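Local coordinates for thermoresistant glucokinase (Janibacter sp. HTCC2649, PDB 4EUN), which probably phosphorylates gluconate to 6-phosphogluconate at the expense of ATP, at residues Asp127-Arg141 / Leu165-Arg177. Numbering follows the deposited sequence. Where two conformers were deposited one is given.
Sequences DFLHLDGPAEVIKGR and LEPDESGIVLDLR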
ATOM      1  N   ASP A 127      17.437  -0.692   3.514  1.00 22.69           N
ATOM      2  CA  ASP A 127      17.663   0.679   3.956  1.00 23.27           C
ATOM      3  C   ASP A 127      16.420   1.175   4.657  1.00 19.75           C
ATOM      4  O   ASP A 127      15.313   0.981   4.170  1.00 22.69           O
ATOM      5  CB  ASP A 127      17.966   1.583   2.757  1.00 28.41           C
ATOM      6  CG  ASP A 127      19.198   1.151   1.994  1.00 32.05           C
ATOM      7  OD1 ASP A 127      20.279   1.016   2.614  1.00 29.73           O
ATOM      8  OD2 ASP A 127      19.080   0.937   0.769  1.00 32.21           O
ATOM      9  N   PHE A 128      16.595   1.814   5.813  1.00 20.64           N
ATOM     10  CA  PHE A 128      15.450   2.238   6.603  1.00 20.36           C
ATOM     11  C   PHE A 128      15.254   3.737   6.574  1.00 22.24           C
ATOM     12  O   PHE A 128      16.211   4.497   6.705  1.00 24.48           O
ATOM     13  CB  PHE A 128      15.623   1.765   8.062  1.00 20.81           C
ATOM     14  CG  PHE A 128      15.481   0.287   8.215  1.00 21.46           C
ATOM     15  CD1 PHE A 128      16.564  -0.559   7.996  1.00 22.62           C
ATOM     16  CD2 PHE A 128      14.244  -0.268   8.527  1.00 18.55           C
ATOM     17  CE1 PHE A 128      16.417  -1.941   8.101  1.00 22.72           C
ATOM     18  CE2 PHE A 128      14.090  -1.642   8.638  1.00 18.56           C
ATOM     19  CZ  PHE A 128      15.176  -2.478   8.424  1.00 21.02           C
ATOM     20  N   LEU A 129      14.010   4.160   6.381  1.00 20.13           N
ATOM     21  CA  LEU A 129      13.633   5.553   6.588  1.00 18.15           C
ATOM     22  C   LEU A 129      12.787   5.572   7.848  1.00 19.40           C
ATOM     23  O   LEU A 129      11.685   5.025   7.886  1.00 18.88           O
ATOM     24  CB  LEU A 129      12.839   6.091   5.393  1.00 19.71           C
ATOM     25  CG  LEU A 129      13.500   5.977   4.019  1.00 21.39           C
ATOM     26  CD1 LEU A 129      12.516   6.421   2.947  1.00 20.98           C
ATOM     27  CD2 LEU A 129      14.775   6.803   3.950  1.00 26.33           C
ATOM     28  N   HIS A 130      13.317   6.180   8.897  1.00 19.32           N
ATOM     29  CA  HIS A 130      12.633   6.195  10.188  1.00 19.98           C
ATOM     30  C   HIS A 130      11.857   7.506  10.351  1.00 22.23           C
ATOM     31  O   HIS A 130      12.442   8.556  10.609  1.00 21.68           O
ATOM     32  CB  HIS A 130      13.664   6.024  11.302  1.00 20.72           C
ATOM     33  CG  HIS A 130      13.109   6.158  12.685  1.00 20.71           C
ATOM     34  ND1 HIS A 130      13.926   6.315  13.785  1.00 20.66           N
ATOM     35  CD2 HIS A 130      11.837   6.150  13.152  1.00 22.15           C
ATOM     36  CE1 HIS A 130      13.178   6.413  14.871  1.00 22.75           C
ATOM     37  NE2 HIS A 130      11.911   6.322  14.519  1.00 21.42           N
ATOM     38  N   LEU A 131      10.539   7.432  10.165  1.00 20.64           N
ATOM     39  CA  LEU A 131       9.674   8.602  10.217  1.00 19.09           C
ATOM     40  C   LEU A 131       9.159   8.750  11.638  1.00 25.49           C
ATOM     41  O   LEU A 131       8.494   7.854  12.170  1.00 25.49           O
ATOM     42  CB  LEU A 131       8.509   8.425   9.240  1.00 23.25           C
ATOM     43  CG  LEU A 131       7.551   9.586   8.974  1.00 28.20           C
ATOM     44  CD1 LEU A 131       8.252  10.746   8.298  1.00 25.87           C
ATOM     45  CD2 LEU A 131       6.435   9.081   8.092  1.00 29.00           C
ATOM     46  N   ASP A 132       9.475   9.872  12.274  1.00 21.90           N
ATOM     47  CA  ASP A 132       9.142   9.996  13.673  1.00 22.70           C
ATOM     48  C   ASP A 132       9.136  11.445  14.128  1.00 21.89           C
ATOM     49  O   ASP A 132       9.541  12.347  13.397  1.00 24.36           O
ATOM     50  CB  ASP A 132      10.136   9.180  14.490  1.00 23.55           C
ATOM     51  CG  ASP A 132       9.520   8.581  15.725  1.00 26.38           C
ATOM     52  OD1 ASP A 132       8.481   9.090  16.193  1.00 33.74           O
ATOM     53  OD2 ASP A 132      10.073   7.589  16.233  1.00 21.30           O
ATOM     54  N   GLY A 133       8.666  11.654  15.348  1.00 22.68           N
ATOM     55  CA  GLY A 133       8.594  12.989  15.905  1.00 25.47           C
ATOM     56  C   GLY A 133       8.006  12.910  17.291  1.00 22.02           C
ATOM     57  O   GLY A 133       7.773  11.819  17.813  1.00 24.83           O
ATOM     58  N   PRO A 134       7.788  14.072  17.917  1.00 23.14           N
ATOM     59  CA  PRO A 134       7.239  14.091  19.270  1.00 26.25           C
ATOM     60  C   PRO A 134       5.858  13.450  19.324  1.00 24.72           C
ATOM     61  O   PRO A 134       5.041  13.662  18.433  1.00 25.49           O
ATOM     62  CB  PRO A 134       7.124  15.589  19.576  1.00 32.84           C
ATOM     63  CG  PRO A 134       8.097  16.245  18.659  1.00 27.88           C
ATOM     64  CD  PRO A 134       8.045  15.424  17.395  1.00 26.65           C
ATOM     65  N   ALA A 135       5.602  12.679  20.373  1.00 21.91           N
ATOM     66  CA  ALA A 135       4.297  12.044  20.560  1.00 25.94           C
ATOM     67  C   ALA A 135       3.116  13.010  20.424  1.00 26.18           C
ATOM     68  O   ALA A 135       2.077  12.651  19.869  1.00 30.61           O
ATOM     69  CB  ALA A 135       4.241  11.326  21.906  1.00 24.90           C
ATOM     70  N   GLU A 136       3.274  14.231  20.928  0.61 27.44           N
ATOM     71  CA  GLU A 136       2.179  15.198  20.909  0.61 29.24           C
ATOM     72  C   GLU A 136       1.800  15.606  19.483  0.61 27.04           C
ATOM     73  O   GLU A 136       0.629  15.876  19.198  0.61 32.88           O
ATOM     74  CB  GLU A 136       2.521  16.430  21.754  0.61 36.21           C
ATOM     75  CG  GLU A 136       1.385  17.441  21.873  0.61 49.01           C
ATOM     76  CD  GLU A 136       0.117  16.850  22.475  0.61 57.92           C
ATOM     77  OE1 GLU A 136      -0.980  17.354  22.153  0.61 69.98           O
ATOM     78  OE2 GLU A 136       0.212  15.889  23.271  0.61 55.48           O
ATOM     79  N   VAL A 137       2.785  15.639  18.589  1.00 27.75           N
ATOM     80  CA  VAL A 137       2.525  15.976  17.185  1.00 30.31           C
ATOM     81  C   VAL A 137       1.821  14.820  16.497  1.00 30.74           C
ATOM     82  O   VAL A 137       0.902  15.025  15.697  1.00 31.12           O
ATOM     83  CB  VAL A 137       3.819  16.319  16.424  1.00 31.05           C
ATOM     84  CG1 VAL A 137       3.519  16.590  14.933  1.00 34.80           C
ATOM     85  CG2 VAL A 137       4.495  17.521  17.054  1.00 33.27           C
ATOM     86  N   ILE A 138       2.255  13.606  16.810  1.00 27.24           N
ATOM     87  CA  ILE A 138       1.618  12.409  16.263  1.00 24.90           C
ATOM     88  C   ILE A 138       0.157  12.347  16.701  1.00 30.01           C
ATOM     89  O   ILE A 138      -0.731  12.123  15.876  1.00 29.05           O
ATOM     90  CB  ILE A 138       2.361  11.118  16.688  1.00 23.87           C
ATOM     91  CG1 ILE A 138       3.784  11.139  16.127  1.00 23.87           C
ATOM     92  CG2 ILE A 138       1.613   9.877  16.188  1.00 26.08           C
ATOM     93  CD1 ILE A 138       4.707  10.072  16.683  1.00 27.43           C
ATOM     94  N   LYS A 139      -0.092  12.562  17.993  1.00 28.36           N
ATOM     95  CA  LYS A 139      -1.460  12.572  18.515  1.00 28.01           C
ATOM     96  C   LYS A 139      -2.331  13.638  17.854  1.00 32.72           C
ATOM     97  O   LYS A 139      -3.516  13.410  17.601  1.00 41.31           O
ATOM     98  CB  LYS A 139      -1.456  12.763  20.034  1.00 30.84           C
ATOM     99  CG  LYS A 139      -1.012  11.523  20.792  1.00 37.58           C
ATOM    100  CD  LYS A 139      -1.208  11.643  22.302  1.00 48.23           C
ATOM    101  CE  LYS A 139      -0.057  12.381  22.956  1.00 49.01           C
ATOM    102  NZ  LYS A 139       0.058  12.102  24.425  1.00 41.89           N
ATOM    103  N   GLY A 140      -1.745  14.799  17.581  1.00 35.31           N
ATOM    104  CA  GLY A 140      -2.466  15.869  16.912  1.00 39.43           C
ATOM    105  C   GLY A 140      -2.829  15.510  15.483  1.00 43.56           C
ATOM    106  O   GLY A 140      -3.898  15.881  14.998  1.00 49.77           O
ATOM    107  N   ARG A 141      -1.940  14.793  14.802  1.00 35.38           N
ATOM    108  CA  ARG A 141      -2.225  14.338  13.438  1.00 34.23           C
ATOM    109  C   ARG A 141      -3.423  13.391  13.437  1.00 39.07           C
ATOM    110  O   ARG A 141      -4.337  13.528  12.628  1.00 43.92           O
ATOM    111  CB  ARG A 141      -1.003  13.632  12.830  1.00 35.02           C
ATOM    112  CG  ARG A 141       0.160  14.561  12.472  1.00 43.74           C
ATOM    113  CD  ARG A 141       1.399  13.778  12.014  1.00 43.30           C
ATOM    114  NE  ARG A 141       1.143  12.981  10.815  1.00 42.47           N
ATOM    115  CZ  ARG A 141       1.331  13.420   9.574  1.00 53.49           C
ATOM    116  NH1 ARG A 141       1.787  14.650   9.368  1.00 57.42           N
ATOM    117  NH2 ARG A 141       1.067  12.634   8.538  1.00 57.62           N
ATOM    118  N   LEU A 165      17.532   3.663  15.247  1.00 23.10           N
ATOM    119  CA  LEU A 165      18.504   3.048  14.347  1.00 28.13           C
ATOM    120  C   LEU A 165      19.900   3.098  14.975  1.00 27.10           C
ATOM    121  O   LEU A 165      20.301   4.107  15.571  1.00 30.10           O
ATOM    122  CB  LEU A 165      18.499   3.734  12.979  1.00 28.38           C
ATOM    123  CG  LEU A 165      17.253   3.471  12.139  1.00 30.56           C
ATOM    124  CD1 LEU A 165      17.179   4.481  11.023  1.00 32.80           C
ATOM    125  CD2 LEU A 165      17.286   2.062  11.575  1.00 28.98           C
ATOM    126  N   GLU A 166      20.624   1.993  14.851  1.00 26.43           N
ATOM    127  CA  GLU A 166      21.937   1.837  15.471  1.00 28.73           C
ATOM    128  C   GLU A 166      23.041   2.005  14.415  1.00 31.07           C
ATOM    129  O   GLU A 166      22.769   1.882  13.213  1.00 31.18           O
ATOM    130  CB  GLU A 166      22.001   0.485  16.211  1.00 28.92           C
ATOM    131  CG  GLU A 166      20.900   0.364  17.279  1.00 31.57           C
ATOM    132  CD  GLU A 166      20.843  -0.985  17.995  1.00 35.24           C
ATOM    133  OE1 GLU A 166      21.673  -1.869  17.704  1.00 36.17           O
ATOM    134  OE2 GLU A 166      19.945  -1.155  18.852  1.00 41.83           O
ATOM    135  N   PRO A 167      24.274   2.317  14.852  1.00 34.61           N
ATOM    136  CA  PRO A 167      25.351   2.671  13.918  1.00 36.80           C
ATOM    137  C   PRO A 167      25.610   1.689  12.776  1.00 40.27           C
ATOM    138  O   PRO A 167      25.971   2.133  11.683  1.00 35.91           O
ATOM    139  CB  PRO A 167      26.583   2.740  14.825  1.00 34.74           C
ATOM    140  CG  PRO A 167      26.039   3.211  16.128  1.00 41.35           C
ATOM    141  CD  PRO A 167      24.662   2.595  16.252  1.00 31.09           C
ATOM    142  N   ASP A 168      25.441   0.391  13.011  1.00 34.20           N
ATOM    143  CA  ASP A 168      25.773  -0.585  11.974  1.00 31.42           C
ATOM    144  C   ASP A 168      24.597  -0.860  11.031  1.00 32.09           C
ATOM    145  O   ASP A 168      24.683  -1.729  10.159  1.00 36.24           O
ATOM    146  CB  ASP A 168      26.287  -1.887  12.587  1.00 40.96           C
ATOM    147  CG  ASP A 168      25.297  -2.512  13.543  1.00 41.90           C
ATOM    148  OD1 ASP A 168      24.431  -1.782  14.075  1.00 40.45           O
ATOM    149  OD2 ASP A 168      25.390  -3.737  13.773  1.00 56.43           O
ATOM    150  N   GLU A 169      23.510  -0.117  11.201  1.00 29.00           N
ATOM    151  CA  GLU A 169      22.367  -0.249  10.308  1.00 28.96           C
ATOM    152  C   GLU A 169      22.401   0.833   9.243  1.00 29.48           C
ATOM    153  O   GLU A 169      23.061   1.857   9.400  1.00 35.71           O
ATOM    154  CB  GLU A 169      21.062  -0.140  11.095  1.00 28.33           C
ATOM    155  CG  GLU A 169      20.928  -1.123  12.232  1.00 30.27           C
ATOM    156  CD  GLU A 169      19.566  -1.065  12.878  1.00 26.78           C
ATOM    157  OE1 GLU A 169      19.388  -0.281  13.837  1.00 26.00           O
ATOM    158  OE2 GLU A 169      18.659  -1.785  12.424  1.00 26.38           O
ATOM    159  N   SER A 170      21.670   0.610   8.157  1.00 28.86           N
ATOM    160  CA  SER A 170      21.579   1.615   7.109  1.00 27.58           C
ATOM    161  C   SER A 170      20.240   2.310   7.226  1.00 29.45           C
ATOM    162  O   SER A 170      19.196   1.708   6.981  1.00 27.93           O
ATOM    163  CB  SER A 170      21.706   0.975   5.732  1.00 29.50           C
ATOM    164  OG  SER A 170      21.443   1.917   4.710  1.00 30.84           O
ATOM    165  N   GLY A 171      20.257   3.575   7.622  1.00 30.63           N
ATOM    166  CA  GLY A 171      19.013   4.305   7.739  1.00 28.00           C
ATOM    167  C   GLY A 171      19.196   5.769   8.051  1.00 27.82           C
ATOM    168  O   GLY A 171      20.277   6.187   8.480  1.00 29.21           O
ATOM    169  N   ILE A 172      18.143   6.548   7.814  1.00 26.25           N
ATOM    170  CA  ILE A 172      18.105   7.937   8.262  1.00 33.07           C
ATOM    171  C   ILE A 172      16.778   8.255   8.945  1.00 26.16           C
ATOM    172  O   ILE A 172      15.770   7.588   8.708  1.00 25.84           O
ATOM    173  CB  ILE A 172      18.287   8.925   7.100  1.00 29.87           C
ATOM    174  CG1 ILE A 172      17.257   8.649   6.011  1.00 32.73           C
ATOM    175  CG2 ILE A 172      19.722   8.885   6.579  1.00 38.60           C
ATOM    176  CD1 ILE A 172      17.071   9.803   5.043  1.00 40.68           C
ATOM    177  N   VAL A 173      16.797   9.278   9.796  1.00 26.68           N
ATOM    178  CA  VAL A 173      15.594   9.758  10.461  1.00 23.74           C
ATOM    179  C   VAL A 173      14.924  10.864   9.645  1.00 33.63           C
ATOM    180  O   VAL A 173      15.595  11.753   9.116  1.00 41.25           O
ATOM    181  CB  VAL A 173      15.918  10.272  11.888  1.00 29.71           C
ATOM    182  CG1 VAL A 173      14.717  10.981  12.495  1.00 36.38           C
ATOM    183  CG2 VAL A 173      16.330   9.122  12.768  1.00 33.00           C
ATOM    184  N   LEU A 174      13.604  10.783   9.531  1.00 30.94           N
ATOM    185  CA  LEU A 174      12.806  11.814   8.872  1.00 29.05           C
ATOM    186  C   LEU A 174      11.866  12.419   9.915  1.00 30.46           C
ATOM    187  O   LEU A 174      10.978  11.727  10.439  1.00 26.75           O
ATOM    188  CB  LEU A 174      11.991  11.218   7.720  1.00 32.99           C
ATOM    189  CG  LEU A 174      12.715  10.474   6.584  1.00 33.67           C
ATOM    190  CD1 LEU A 174      11.737   9.829   5.604  1.00 31.34           C
ATOM    191  CD2 LEU A 174      13.672  11.403   5.856  1.00 36.90           C
ATOM    192  N   ASP A 175      12.063  13.697  10.228  1.00 29.60           N
ATOM    193  CA  ASP A 175      11.245  14.373  11.231  1.00 25.48           C
ATOM    194  C   ASP A 175       9.889  14.721  10.635  1.00 26.49           C
ATOM    195  O   ASP A 175       9.808  15.546   9.724  1.00 27.97           O
ATOM    196  CB  ASP A 175      11.967  15.639  11.723  1.00 30.93           C
ATOM    197  CG  ASP A 175      11.279  16.298  12.901  1.00 32.06           C
ATOM    198  OD1 ASP A 175      10.041  16.185  13.044  1.00 28.47           O
ATOM    199  OD2 ASP A 175      11.992  16.943  13.700  1.00 35.07           O
ATOM    200  N   LEU A 176       8.828  14.095  11.147  1.00 25.22           N
ATOM    201  CA  LEU A 176       7.495  14.214  10.548  1.00 23.77           C
ATOM    202  C   LEU A 176       6.873  15.597  10.720  1.00 29.43           C
ATOM    203  O   LEU A 176       5.789  15.868  10.192  1.00 33.80           O
ATOM    204  CB  LEU A 176       6.551  13.130  11.079  1.00 26.23           C
ATOM    205  CG  LEU A 176       6.343  12.978  12.592  1.00 28.30           C
ATOM    206  CD1 LEU A 176       5.394  14.028  13.159  1.00 30.53           C
ATOM    207  CD2 LEU A 176       5.818  11.584  12.887  1.00 27.20           C
ATOM    208  N   ARG A 177       7.545  16.465  11.463  1.00 28.40           N
ATOM    209  CA  ARG A 177       7.105  17.850  11.570  1.00 27.11           C
ATOM    210  C   ARG A 177       7.399  18.613  10.282  1.00 32.33           C
ATOM    211  O   ARG A 177       6.839  19.684  10.050  1.00 36.10           O
ATOM    212  CB  ARG A 177       7.770  18.534  12.762  1.00 32.75           C
ATOM    213  CG  ARG A 177       7.235  18.041  14.087  1.00 33.22           C
ATOM    214  CD  ARG A 177       8.038  18.574  15.253  1.00 32.81           C
ATOM    215  NE  ARG A 177       9.362  17.963  15.320  1.00 32.07           N
ATOM    216  CZ  ARG A 177      10.217  18.138  16.324  1.00 28.86           C
ATOM    217  NH1 ARG A 177       9.887  18.905  17.344  1.00 34.94           N
ATOM    218  NH2 ARG A 177      11.398  17.542  16.300  1.00 32.51           N
TER
HETATM  219  O   HOH W   1      16.430   6.392  14.886  1.00 24.51           O
HETATM  220  O   HOH W   2       2.860  16.993  11.015  1.00 47.20           O
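Strands 127-132 and 171-175 run parallel, their short axes 25° apart, and six backbone hydrogen bonds join them from F128 N to S170 O as far as L176 N to D132 O. At the start of the pair S170 OG donates to D127 OD1 over 2.6 Å, on the anti side of the carboxylate, whose other oxygen pairs with R30. L129 and I172 lie side by side on one face of the sheet, CD2 3.7 Å from CG1, and L131 CD1 packs against L174 CB; helix 180-191 covers this layer. On the other face L165 lays CD2 against F128 CB and CD1 against H130 CB. The H130 ring turns alongside V173 with CG anti to the backbone N (chi1 174°), where a water in its plane links ND1 to L165 N and NE2 donates to D132 OD2, 2.8 Å away. Beyond the strands L176 fills the angle between strand and helix: its side chain and that of V137 run past one another in opposite senses, L176 CD1 3.6 Å from V137 CG1, while CD2 meets I138 CG1 at 3.9 Å. R177 and D175 form a bidentate salt bridge, NE to OD1 and NH2 to OD2, and R177 N closes an Asx turn on D175 OD1; P134 CD lies 3.5 Å above the guanidinium plane of R177, offset toward its rim. R141 NH1 shares a water with L176 O. Strand 171-175 is the outermost, within the chain, of a 2-3-1-4-5 parallel sheet, the order of P-loop nucleoside-monophosphate-kinase-like folds; L176 touches S40 and R141 NE bonds G39 O in the probable Walker A loop, with a sulfate near R141.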